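Blr6230 protein (Bradyrhizobium diazoefficiens USDA 110, PDB 5NGG) is a subclass B3 metallo-beta-lactamase, a zinc-dependent hydrolase that probably inactivates beta-lactam antibiotics by opening their four-membered ring. Local coordinates at residues E278-D281 / K282-K286. Sequence-based numbering, arbitrary orientation.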
loop_
_atom_site.group_PDB
_atom_site.type_symbol
_atom_site.label_atom_id
_atom_site.label_comp_id
_atom_site.label_asym_id
_atom_site.label_seq_id
_atom_site.Cartn_x
_atom_site.Cartn_y
_atom_site.Cartn_z
ATOM N N GLU A 278 14.154 7.715 -11.294
ATOM C CA GLU A 278 14.453 7.835 -12.707
ATOM C C GLU A 278 13.165 7.944 -13.534
ATOM O O GLU A 278 13.057 8.775 -14.427
ATOM C CB GLU A 278 15.333 6.671 -13.145
ATOM C CG GLU A 278 16.740 6.784 -12.546
ATOM C CD GLU A 278 17.589 5.528 -12.643
ATOM O OE1 GLU A 278 17.089 4.459 -13.054
ATOM O OE2 GLU A 278 18.779 5.613 -12.279
ATOM N N ASP A 279 12.157 7.148 -13.191
ATOM C CA ASP A 279 10.889 7.267 -13.891
ATOM C C ASP A 279 10.214 8.609 -13.576
ATOM O O ASP A 279 9.578 9.199 -14.460
ATOM C CB ASP A 279 9.929 6.116 -13.591
ATOM C CG ASP A 279 8.744 6.113 -14.551
ATOM O OD1 ASP A 279 8.954 5.987 -15.786
ATOM O OD2 ASP A 279 7.598 6.291 -14.094
ATOM N N PHE A 280 10.333 9.081 -12.332
ATOM C CA PHE A 280 9.775 10.370 -11.954
ATOM C C PHE A 280 10.332 11.487 -12.849
ATOM O O PHE A 280 9.587 12.314 -13.393
ATOM C CB PHE A 280 10.066 10.694 -10.490
ATOM C CG PHE A 280 9.461 11.978 -10.039
ATOM C CD1 PHE A 280 8.137 12.021 -9.591
ATOM C CD2 PHE A 280 10.187 13.168 -10.112
ATOM C CE1 PHE A 280 7.564 13.227 -9.239
ATOM C CE2 PHE A 280 9.608 14.360 -9.750
ATOM C CZ PHE A 280 8.305 14.396 -9.301
ATOM N N ASP A 281 11.644 11.516 -13.024
ATOM C CA ASP A 281 12.251 12.507 -13.884
ATOM C C ASP A 281 11.692 12.441 -15.318
ATOM O O ASP A 281 11.444 13.481 -15.950
ATOM C CB ASP A 281 13.763 12.314 -13.943
ATOM C CG ASP A 281 14.472 12.679 -12.650
ATOM O OD1 ASP A 281 13.866 13.309 -11.770
ATOM O OD2 ASP A 281 15.656 12.308 -12.505
ATOM N N LYS A 282 11.528 11.229 -15.841
ATOM C CA LYS A 282 10.933 11.044 -17.185
ATOM C C LYS A 282 9.506 11.609 -17.257
ATOM O O LYS A 282 9.136 12.315 -18.201
ATOM C CB LYS A 282 10.916 9.549 -17.552
ATOM C CG LYS A 282 10.315 9.218 -18.914
ATOM C CD LYS A 282 10.212 7.714 -19.142
ATOM C CE LYS A 282 9.170 7.373 -20.200
ATOM N NZ LYS A 282 8.892 5.912 -20.299
ATOM N N GLN A 283 8.690 11.253 -16.268
ATOM C CA GLN A 283 7.304 11.732 -16.254
ATOM C C GLN A 283 7.201 13.233 -16.054
ATOM O O GLN A 283 6.347 13.862 -16.687
ATOM C CB GLN A 283 6.474 11.031 -15.190
ATOM C CG GLN A 283 6.425 9.516 -15.304
ATOM C CD GLN A 283 6.103 9.033 -16.702
ATOM O OE1 GLN A 283 5.214 9.563 -17.365
ATOM N NE2 GLN A 283 6.809 8.011 -17.150
ATOM N N LEU A 284 8.036 13.804 -15.188
ATOM C CA LEU A 284 8.031 15.259 -15.011
ATOM C C LEU A 284 8.366 15.984 -16.307
ATOM O O LEU A 284 7.714 16.965 -16.680
ATOM C CB LEU A 284 9.006 15.656 -13.894
ATOM C CG LEU A 284 9.063 17.127 -13.541
ATOM C CD1 LEU A 284 7.722 17.624 -13.042
ATOM C CD2 LEU A 284 10.168 17.381 -12.506
ATOM N N ALA A 285 9.362 15.480 -17.016
ATOM C CA ALA A 285 9.737 16.060 -18.312
ATOM C C ALA A 285 8.606 15.926 -19.322
ATOM O O ALA A 285 8.311 16.865 -20.066
ATOM C CB ALA A 285 11.013 15.410 -18.843
ATOM N N LYS A 286 7.959 14.774 -19.340
ATOM C CA LYS A 286 6.865 14.541 -20.274
ATOM C C LYS A 286 5.693 15.490 -20.015
ATOM O O LYS A 286 5.128 16.100 -20.941
ATOM C CB LYS A 286 6.399 13.089 -20.168
ATOM C CG LYS A 286 5.199 12.732 -21.035
ATOM C CD LYS A 286 4.856 11.259 -20.880
ATOM C CE LYS A 286 3.536 10.915 -21.557
ATOM N NZ LYS A 286 3.364 9.447 -21.708
HETATM O O HOH W 1 7.563 4.878 -17.820
#
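Two successive turns of the long C-terminal helix 268-291 of the metallo-beta-lactamase fold meet here, Asp279 reaching forward to Lys282 and Gln283 on one side of the helix and Phe280 to Leu284 on another. The backbone is regular alpha-helix, four consecutive i to i+4 hydrogen bonds running from Lys282 N to Glu278 O through Ala285 N to Asp281 O; the shortest joins Leu284 N to Phe280 O at 2.8 Å. The apolar side of the helix packs on helix 219-232, where the buried Phe280 ring meets Tyr223 and Phe227, and on the loop residues Val205 and Leu210. Leu284 prolongs this surface along the helix: its CD2 lies 4.1 Å from CE2 of Phe280, a loose van der Waals contact, and its side chain also touches Val211 and Arg224. Arg224 forms a salt bridge with Asp281 OD1, a charged link between the two helices beside the aromatic packing.

The polar contacts centre on the carboxylate of Asp279. Its CG stands anti to the backbone N (chi1 -168°), which leans the outward-pointing carboxylate toward the next turn, on the side of Lys282 and Gln283, while Gln283 folds back at chi2 (-49°) to bring its amide within range. Gln283 NE2 then donates to Asp279 OD1 over 3.2 Å, approaching from the syn side but 35° out of the carboxylate plane; OD1 itself lies almost in the plane of the amide. Beneath this bond Gln283 CG rests 3.3 Å from Asp279 O. Lys282 extends past the same carboxylate, with NZ too far from OD1 for a salt bridge. A water closes that gap, donating to Asp279 OD1 at 2.7 Å and accepting from Lys282 NZ at 3.0 Å.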